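Local coordinates for protein afamin (Homo sapiens, PDB 5OKL) that carries hydrophobic molecules in body fluids, keeping lipidated Wnt proteins soluble and active and binding vitamin E, at residues I25-F30 against E40-L45; V34-F39 against Q85-S90. One frame throughout, in Å; residues are numbered along the deposited sequence.

Contact 1: I25-F30 against E40-L45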
ATOM      1  N   ILE A  25     -18.436  13.207  -0.889  1.00 57.85           N
ATOM      2  CA  ILE A  25     -18.544  11.761  -0.708  1.00 59.07           C
ATOM      3  C   ILE A  25     -19.056  11.045  -1.962  1.00 60.02           C
ATOM      4  O   ILE A  25     -18.552   9.977  -2.332  1.00 60.49           O
ATOM      5  CB  ILE A  25     -19.455  11.449   0.508  1.00 63.22           C
ATOM      6  CG1 ILE A  25     -18.689  11.737   1.802  1.00 61.23           C
ATOM      7  CG2 ILE A  25     -19.975  10.011   0.491  1.00 64.91           C
ATOM      8  CD1 ILE A  25     -19.586  11.913   3.001  1.00 66.57           C
ATOM      9  N   THR A  26     -20.071  11.624  -2.590  1.00 57.30           N
ATOM     10  CA  THR A  26     -20.623  11.081  -3.820  1.00 56.96           C
ATOM     11  C   THR A  26     -19.585  11.062  -4.937  1.00 56.38           C
ATOM     12  O   THR A  26     -19.461  10.070  -5.653  1.00 58.03           O
ATOM     13  CB  THR A  26     -21.857  11.891  -4.237  1.00 57.70           C
ATOM     14  OG1 THR A  26     -22.818  11.809  -3.181  1.00 58.09           O
ATOM     15  CG2 THR A  26     -22.469  11.351  -5.564  1.00 57.48           C
ATOM     16  N   ILE A  27     -18.830  12.150  -5.062  1.00 57.58           N
ATOM     17  CA  ILE A  27     -17.750  12.246  -6.062  1.00 56.17           C
ATOM     18  C   ILE A  27     -16.646  11.193  -5.827  1.00 52.57           C
ATOM     19  O   ILE A  27     -16.140  10.589  -6.783  1.00 52.02           O
ATOM     20  CB  ILE A  27     -17.131  13.666  -6.077  1.00 57.08           C
ATOM     21  CG1 ILE A  27     -18.160  14.709  -6.548  1.00 59.40           C
ATOM     22  CG2 ILE A  27     -15.885  13.722  -6.964  1.00 57.78           C
ATOM     23  CD1 ILE A  27     -17.788  16.136  -6.191  1.00 59.51           C
ATOM     24  N   ILE A  28     -16.257  10.991  -4.568  1.00 49.62           N
ATOM     25  CA  ILE A  28     -15.240   9.994  -4.251  1.00 49.07           C
ATOM     26  C   ILE A  28     -15.706   8.592  -4.697  1.00 47.99           C
ATOM     27  O   ILE A  28     -14.997   7.905  -5.434  1.00 46.79           O
ATOM     28  CB  ILE A  28     -14.841  10.029  -2.756  1.00 51.36           C
ATOM     29  CG1 ILE A  28     -14.122  11.352  -2.423  1.00 53.47           C
ATOM     30  CG2 ILE A  28     -13.908   8.878  -2.424  1.00 49.83           C
ATOM     31  CD1 ILE A  28     -14.046  11.696  -0.940  1.00 54.59           C
ATOM     32  N   ALA A  29     -16.912   8.201  -4.293  1.00 45.70           N
ATOM     33  CA  ALA A  29     -17.431   6.862  -4.564  1.00 46.92           C
ATOM     34  C   ALA A  29     -17.527   6.533  -6.053  1.00 49.68           C
ATOM     35  O   ALA A  29     -17.024   5.512  -6.529  1.00 51.83           O
ATOM     36  CB  ALA A  29     -18.796   6.714  -3.920  1.00 49.38           C
ATOM     37  N   PHE A  30     -18.182   7.425  -6.782  1.00 53.89           N
ATOM     38  CA  PHE A  30     -18.405   7.252  -8.213  1.00 53.04           C
ATOM     39  C   PHE A  30     -17.085   7.292  -8.978  1.00 49.10           C
ATOM     40  O   PHE A  30     -16.842   6.436  -9.815  1.00 49.60           O
ATOM     41  CB  PHE A  30     -19.382   8.341  -8.696  1.00 54.81           C
ATOM     42  CG  PHE A  30     -19.889   8.181 -10.118  1.00 54.95           C
ATOM     43  CD1 PHE A  30     -19.792   6.992 -10.828  1.00 54.49           C
ATOM     44  CD2 PHE A  30     -20.532   9.257 -10.724  1.00 58.23           C
ATOM     45  CE1 PHE A  30     -20.296   6.888 -12.115  1.00 59.38           C
ATOM     46  CE2 PHE A  30     -21.037   9.161 -12.010  1.00 60.46           C
ATOM     47  CZ  PHE A  30     -20.919   7.973 -12.711  1.00 60.93           C
ATOM     48  N   GLU A  40     -18.770  15.940 -15.564  1.00 78.64           N
ATOM     49  CA  GLU A  40     -20.184  16.265 -15.784  1.00 81.92           C
ATOM     50  C   GLU A  40     -21.095  15.151 -15.244  1.00 77.25           C
ATOM     51  O   GLU A  40     -22.097  15.436 -14.590  1.00 77.73           O
ATOM     52  CB  GLU A  40     -20.483  16.605 -17.258  1.00 88.78           C
ATOM     53  CG  GLU A  40     -20.286  15.467 -18.252  1.00 97.25           C
ATOM     54  CD  GLU A  40     -20.357  15.907 -19.712  1.00102.72           C
ATOM     55  OE1 GLU A  40     -19.509  15.444 -20.506  1.00103.59           O
ATOM     56  OE2 GLU A  40     -21.250  16.707 -20.078  1.00104.72           O
ATOM     57  N   GLU A  41     -20.714  13.898 -15.473  1.00 75.29           N
ATOM     58  CA  GLU A  41     -21.458  12.745 -14.933  1.00 77.10           C
ATOM     59  C   GLU A  41     -21.439  12.657 -13.381  1.00 76.03           C
ATOM     60  O   GLU A  41     -22.441  12.263 -12.764  1.00 72.24           O
ATOM     61  CB  GLU A  41     -20.951  11.445 -15.571  1.00 80.66           C
ATOM     62  CG  GLU A  41     -21.240  11.356 -17.069  1.00 82.69           C
ATOM     63  CD  GLU A  41     -20.443  10.290 -17.812  1.00 85.13           C
ATOM     64  OE1 GLU A  41     -19.315   9.952 -17.390  1.00 89.24           O
ATOM     65  OE2 GLU A  41     -20.924   9.835 -18.871  1.00 93.31           O
ATOM     66  N   MET A  42     -20.315  13.041 -12.768  1.00 74.08           N
ATOM     67  CA  MET A  42     -20.209  13.218 -11.301  1.00 73.54           C
ATOM     68  C   MET A  42     -21.273  14.198 -10.778  1.00 74.48           C
ATOM     69  O   MET A  42     -21.955  13.913  -9.785  1.00 68.70           O
ATOM     70  CB  MET A  42     -18.815  13.751 -10.911  1.00 73.28           C
ATOM     71  CG  MET A  42     -18.054  12.980  -9.850  1.00 74.39           C
ATOM     72  SD  MET A  42     -17.558  11.280 -10.188  1.00 68.09           S
ATOM     73  CE  MET A  42     -17.752  10.983 -11.937  1.00 74.10           C
ATOM     74  N   GLU A  43     -21.388  15.353 -11.443  1.00 78.06           N
ATOM     75  CA  GLU A  43     -22.400  16.380 -11.102  1.00 77.69           C
ATOM     76  C   GLU A  43     -23.831  15.867 -11.254  1.00 73.97           C
ATOM     77  O   GLU A  43     -24.717  16.287 -10.525  1.00 72.52           O
ATOM     78  CB  GLU A  43     -22.228  17.638 -11.961  1.00 81.36           C
ATOM     79  CG  GLU A  43     -20.937  18.409 -11.716  1.00 87.12           C
ATOM     80  CD  GLU A  43     -20.838  19.677 -12.556  1.00 94.21           C
ATOM     81  OE1 GLU A  43     -21.228  19.656 -13.743  1.00 97.20           O
ATOM     82  OE2 GLU A  43     -20.351  20.700 -12.029  1.00 97.22           O
ATOM     83  N   LYS A  44     -24.051  14.967 -12.204  1.00 73.77           N
ATOM     84  CA  LYS A  44     -25.361  14.324 -12.377  1.00 79.92           C
ATOM     85  C   LYS A  44     -25.704  13.501 -11.125  1.00 81.34           C
ATOM     86  O   LYS A  44     -26.775  13.683 -10.535  1.00 79.69           O
ATOM     87  CB  LYS A  44     -25.384  13.453 -13.646  1.00 85.05           C
ATOM     88  CG  LYS A  44     -26.677  13.506 -14.458  1.00 87.85           C
ATOM     89  CD  LYS A  44     -26.460  12.952 -15.874  1.00 88.41           C
ATOM     90  CE  LYS A  44     -25.740  13.937 -16.798  1.00 89.69           C
ATOM     91  NZ  LYS A  44     -24.768  13.291 -17.732  1.00 89.32           N
ATOM     92  N   LEU A  45     -24.781  12.633 -10.697  1.00 78.12           N
ATOM     93  CA  LEU A  45     -25.005  11.803  -9.511  1.00 73.28           C
ATOM     94  C   LEU A  45     -25.076  12.628  -8.214  1.00 72.91           C
ATOM     95  O   LEU A  45     -25.781  12.248  -7.293  1.00 74.40           O
ATOM     96  CB  LEU A  45     -23.937  10.709  -9.387  1.00 74.36           C
ATOM     97  CG  LEU A  45     -24.204   9.581  -8.377  1.00 75.43           C
ATOM     98  CD1 LEU A  45     -25.352   8.671  -8.815  1.00 76.57           C
ATOM     99  CD2 LEU A  45     -22.938   8.760  -8.171  1.00 74.20           C
TER
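Phe30 reaches from helix 22-33 to helix 39-57, where it packs against Met42, Leu45 and the backbone of Glu41. Its CG stands anti to the backbone N (chi1 -171°), which carries the ring across the gap between the helices. There Phe30 CD2 meets Met42 CE at 3.5 Å and Leu45 CD2 at the same distance, both methyls approaching the ring obliquely. The ring edge points at a main-chain oxygen: Glu41 O lies in the ring plane, 3.5 Å from Phe30 CE2. Met42 adds a Met-aromatic contact, its SD oblique to the Phe30 ring and 4.5 Å from the centroid. This is packing within an all-helical albumin domain, between consecutive helices whose segments cross at 125° with axes 9.3 Å apart. The Met42 chain bends at chi2 and again at chi3, where CE is nearly eclipsed with CB (14°); the bends fold SD and CE back along the Phe30 ring, while Met42 CG rests against both branches of Ile27, 3.7 Å from Ile27 CG2. Thr26 turns its methyl to the partner helix, Thr26 CG2 touching Leu45 CD2 at 3.7 Å, and its OG1 hydrogen-bonds to Ile22 O within its own helix.

Contact 2: V34-F39 against Q85-S90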
ATOM      1  N   VAL A  34     -16.076   4.015 -10.941  1.00 50.95           N
ATOM      2  CA  VAL A  34     -16.064   4.178 -12.400  1.00 52.00           C
ATOM      3  C   VAL A  34     -15.042   5.258 -12.750  1.00 53.54           C
ATOM      4  O   VAL A  34     -15.347   6.463 -12.832  1.00 53.77           O
ATOM      5  CB  VAL A  34     -17.465   4.499 -12.967  1.00 51.56           C
ATOM      6  CG1 VAL A  34     -17.477   4.333 -14.488  1.00 51.83           C
ATOM      7  CG2 VAL A  34     -18.508   3.582 -12.358  1.00 51.56           C
ATOM      8  N   GLN A  35     -13.812   4.799 -12.944  1.00 55.30           N
ATOM      9  CA  GLN A  35     -12.662   5.688 -13.102  1.00 54.17           C
ATOM     10  C   GLN A  35     -12.655   6.433 -14.445  1.00 58.09           C
ATOM     11  O   GLN A  35     -11.999   7.455 -14.582  1.00 62.63           O
ATOM     12  CB  GLN A  35     -11.380   4.893 -12.888  1.00 50.86           C
ATOM     13  CG  GLN A  35     -11.259   4.394 -11.447  1.00 47.54           C
ATOM     14  CD  GLN A  35     -10.308   3.245 -11.309  1.00 45.21           C
ATOM     15  OE1 GLN A  35     -10.710   2.089 -11.408  1.00 44.77           O
ATOM     16  NE2 GLN A  35      -9.031   3.550 -11.126  1.00 44.04           N
ATOM     17  N   GLU A  36     -13.418   5.920 -15.405  1.00 60.38           N
ATOM     18  CA  GLU A  36     -13.583   6.502 -16.745  1.00 66.21           C
ATOM     19  C   GLU A  36     -14.619   7.644 -16.797  1.00 67.43           C
ATOM     20  O   GLU A  36     -14.614   8.426 -17.743  1.00 78.17           O
ATOM     21  CB  GLU A  36     -14.020   5.415 -17.739  1.00 66.57           C
ATOM     22  CG  GLU A  36     -13.066   4.222 -17.877  1.00 70.90           C
ATOM     23  CD  GLU A  36     -13.180   3.153 -16.774  1.00 76.51           C
ATOM     24  OE1 GLU A  36     -13.996   3.297 -15.828  1.00 74.61           O
ATOM     25  OE2 GLU A  36     -12.428   2.158 -16.839  1.00 85.82           O
ATOM     26  N   ALA A  37     -15.503   7.735 -15.801  1.00 65.05           N
ATOM     27  CA  ALA A  37     -16.593   8.726 -15.793  1.00 62.56           C
ATOM     28  C   ALA A  37     -16.097  10.166 -15.760  1.00 62.64           C
ATOM     29  O   ALA A  37     -15.100  10.472 -15.113  1.00 63.95           O
ATOM     30  CB  ALA A  37     -17.537   8.473 -14.623  1.00 59.09           C
ATOM     31  N   THR A  38     -16.819  11.047 -16.449  1.00 62.48           N
ATOM     32  CA  THR A  38     -16.414  12.448 -16.604  1.00 63.42           C
ATOM     33  C   THR A  38     -16.886  13.257 -15.419  1.00 63.00           C
ATOM     34  O   THR A  38     -17.748  12.806 -14.678  1.00 60.98           O
ATOM     35  CB  THR A  38     -17.049  13.057 -17.859  1.00 66.31           C
ATOM     36  OG1 THR A  38     -18.473  12.906 -17.773  1.00 64.43           O
ATOM     37  CG2 THR A  38     -16.527  12.352 -19.113  1.00 66.21           C
ATOM     38  N   PHE A  39     -16.358  14.468 -15.263  1.00 65.70           N
ATOM     39  CA  PHE A  39     -16.818  15.358 -14.196  1.00 67.34           C
ATOM     40  C   PHE A  39     -18.300  15.734 -14.330  1.00 71.57           C
ATOM     41  O   PHE A  39     -19.005  15.828 -13.318  1.00 63.97           O
ATOM     42  CB  PHE A  39     -15.966  16.623 -14.095  1.00 67.48           C
ATOM     43  CG  PHE A  39     -16.295  17.473 -12.893  1.00 69.28           C
ATOM     44  CD1 PHE A  39     -15.947  17.052 -11.608  1.00 67.81           C
ATOM     45  CD2 PHE A  39     -16.968  18.688 -13.038  1.00 71.49           C
ATOM     46  CE1 PHE A  39     -16.249  17.826 -10.492  1.00 66.81           C
ATOM     47  CE2 PHE A  39     -17.273  19.468 -11.931  1.00 70.98           C
ATOM     48  CZ  PHE A  39     -16.911  19.036 -10.655  1.00 71.34           C
ATOM     49  N   GLN A  85     -22.555   0.269 -20.368  1.00 79.61           N
ATOM     50  CA  GLN A  85     -22.001  -0.221 -21.633  1.00 78.05           C
ATOM     51  C   GLN A  85     -20.872   0.690 -22.115  1.00 74.31           C
ATOM     52  O   GLN A  85     -19.862   0.200 -22.625  1.00 67.20           O
ATOM     53  CB  GLN A  85     -23.081  -0.400 -22.730  1.00 81.69           C
ATOM     54  CG  GLN A  85     -24.394   0.394 -22.633  1.00 88.18           C
ATOM     55  CD  GLN A  85     -25.384  -0.187 -21.621  1.00 90.48           C
ATOM     56  OE1 GLN A  85     -25.620  -1.393 -21.603  1.00 95.61           O
ATOM     57  NE2 GLN A  85     -25.962   0.668 -20.774  1.00 89.63           N
ATOM     58  N   LYS A  86     -21.041   1.999 -21.924  1.00 72.68           N
ATOM     59  CA  LYS A  86     -20.037   2.987 -22.334  1.00 74.65           C
ATOM     60  C   LYS A  86     -18.688   2.778 -21.610  1.00 76.09           C
ATOM     61  O   LYS A  86     -17.631   2.840 -22.256  1.00 76.26           O
ATOM     62  CB  LYS A  86     -20.555   4.416 -22.114  1.00 75.59           C
ATOM     63  CG  LYS A  86     -19.770   5.477 -22.872  1.00 78.52           C
ATOM     64  CD  LYS A  86     -19.912   6.855 -22.253  1.00 80.60           C
ATOM     65  CE  LYS A  86     -19.023   7.865 -22.965  1.00 85.97           C
ATOM     66  NZ  LYS A  86     -18.749   9.057 -22.111  1.00 87.06           N
ATOM     67  N   HIS A  87     -18.723   2.524 -20.297  1.00 71.22           N
ATOM     68  CA  HIS A  87     -17.494   2.202 -19.545  1.00 70.48           C
ATOM     69  C   HIS A  87     -17.363   0.731 -19.071  1.00 69.15           C
ATOM     70  O   HIS A  87     -16.625   0.457 -18.125  1.00 62.94           O
ATOM     71  CB  HIS A  87     -17.333   3.154 -18.368  1.00 69.10           C
ATOM     72  CG  HIS A  87     -17.492   4.599 -18.720  1.00 71.15           C
ATOM     73  ND1 HIS A  87     -16.631   5.269 -19.565  1.00 75.59           N
ATOM     74  CD2 HIS A  87     -18.384   5.517 -18.289  1.00 70.11           C
ATOM     75  CE1 HIS A  87     -17.000   6.537 -19.650  1.00 73.33           C
ATOM     76  NE2 HIS A  87     -18.049   6.718 -18.869  1.00 70.35           N
ATOM     77  N   ASN A  88     -18.065  -0.195 -19.726  1.00 69.07           N
ATOM     78  CA  ASN A  88     -17.822  -1.635 -19.574  1.00 72.06           C
ATOM     79  C   ASN A  88     -18.048  -2.170 -18.132  1.00 74.15           C
ATOM     80  O   ASN A  88     -17.203  -2.896 -17.593  1.00 73.81           O
ATOM     81  CB  ASN A  88     -16.402  -1.953 -20.094  1.00 75.54           C
ATOM     82  CG  ASN A  88     -16.219  -3.413 -20.572  1.00 77.26           C
ATOM     83  OD1 ASN A  88     -15.088  -3.899 -20.660  1.00 80.19           O
ATOM     84  ND2 ASN A  88     -17.303  -4.099 -20.889  1.00 73.97           N
ATOM     85  N   PHE A  89     -19.177  -1.793 -17.509  1.00 73.38           N
ATOM     86  CA  PHE A  89     -19.604  -2.377 -16.215  1.00 65.85           C
ATOM     87  C   PHE A  89     -21.048  -2.909 -16.167  1.00 68.96           C
ATOM     88  O   PHE A  89     -21.636  -3.037 -15.082  1.00 60.17           O
ATOM     89  CB  PHE A  89     -19.314  -1.419 -15.048  1.00 62.72           C
ATOM     90  CG  PHE A  89     -20.095  -0.128 -15.066  1.00 60.35           C
ATOM     91  CD1 PHE A  89     -19.564   1.014 -15.663  1.00 57.35           C
ATOM     92  CD2 PHE A  89     -21.322  -0.020 -14.395  1.00 61.65           C
ATOM     93  CE1 PHE A  89     -20.257   2.219 -15.633  1.00 57.53           C
ATOM     94  CE2 PHE A  89     -22.022   1.185 -14.369  1.00 60.91           C
ATOM     95  CZ  PHE A  89     -21.484   2.307 -14.986  1.00 58.95           C
ATOM     96  N   SER A  90     -21.590  -3.281 -17.330  1.00 71.61           N
ATOM     97  CA  SER A  90     -22.941  -3.844 -17.406  1.00 78.02           C
ATOM     98  C   SER A  90     -23.047  -5.208 -16.710  1.00 80.24           C
ATOM     99  O   SER A  90     -24.114  -5.576 -16.237  1.00 78.87           O
ATOM    100  CB  SER A  90     -23.403  -3.960 -18.866  1.00 79.09           C
ATOM    101  OG  SER A  90     -22.557  -4.822 -19.609  1.00 77.11           O
TER
HETATM  102  O   HOH W   1     -15.610   1.270 -15.336  1.00 48.64           O
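Glu36 and His87 meet where two connections of the first albumin domain pass each other: a type I beta turn, Val34 to Ala37, between helices 22-33 and 39-57, and the loop leaving helix 83-86. The imidazole can be followed outward. His87 CB lies 4.1 Å from Val34 CG1, and CG faces Glu36 CB. Next, His87 ND1 comes to 3.2 Å from the same Glu36 CB, a close van der Waals approach, while His87 CD2 faces Val34 CG1. CE1 is nearest Glu36 O, and the tip, His87 NE2, is 4.0 Å from Ala37 CA. The turn backbone lies over one ring face, with Glu36 C and Ala37 N offset toward the rim; NE2 is buried here without a hydrogen-bond partner. The Glu36 side chain runs past His87 in the opposite direction, its carboxylate plane 21° from the imidazole. Glu36 OE2 forms a salt bridge to Lys109 NZ. Beside His87, Val34 sets a methyl over the Phe89 ring in a CH-pi contact: Val34 CG2 is 4.3 Å from the centroid and 24° off the normal. Val34 CG1, anti to the backbone N (chi1 -167°), reaches Phe89 CE1 at 3.7 Å. Asn88, an N-glycosylation site, separates His87 from Phe89. One water spans the two loops, donating hydrogen bonds to Glu36 OE1 at 2.6 Å and to His87 O at 3.1 Å.

How the contacts relate
Both contacts lie in the first albumin domain, their centres about 12 Å apart: contact 1 pairs helices 22-33 and 39-57, while contact 2 uses the turn connecting them. Every touching residue of contact 1 is buried, and its chemistry is aliphatic, aromatic and sulfur packing. Contact 2 mixes buried Val34, Ala37 and Phe89 with partly exposed Glu36 and His87, so apolar packing there gives way to a bridging water. Ala37 joins the two, Ala37 CB lying 3.7 Å from Met42 CE and 3.9 Å from Phe30 CZ. Ile77 of helix 69-78 also touches both, through Phe30 and Leu45 in one and Val34 and Phe89 in the other.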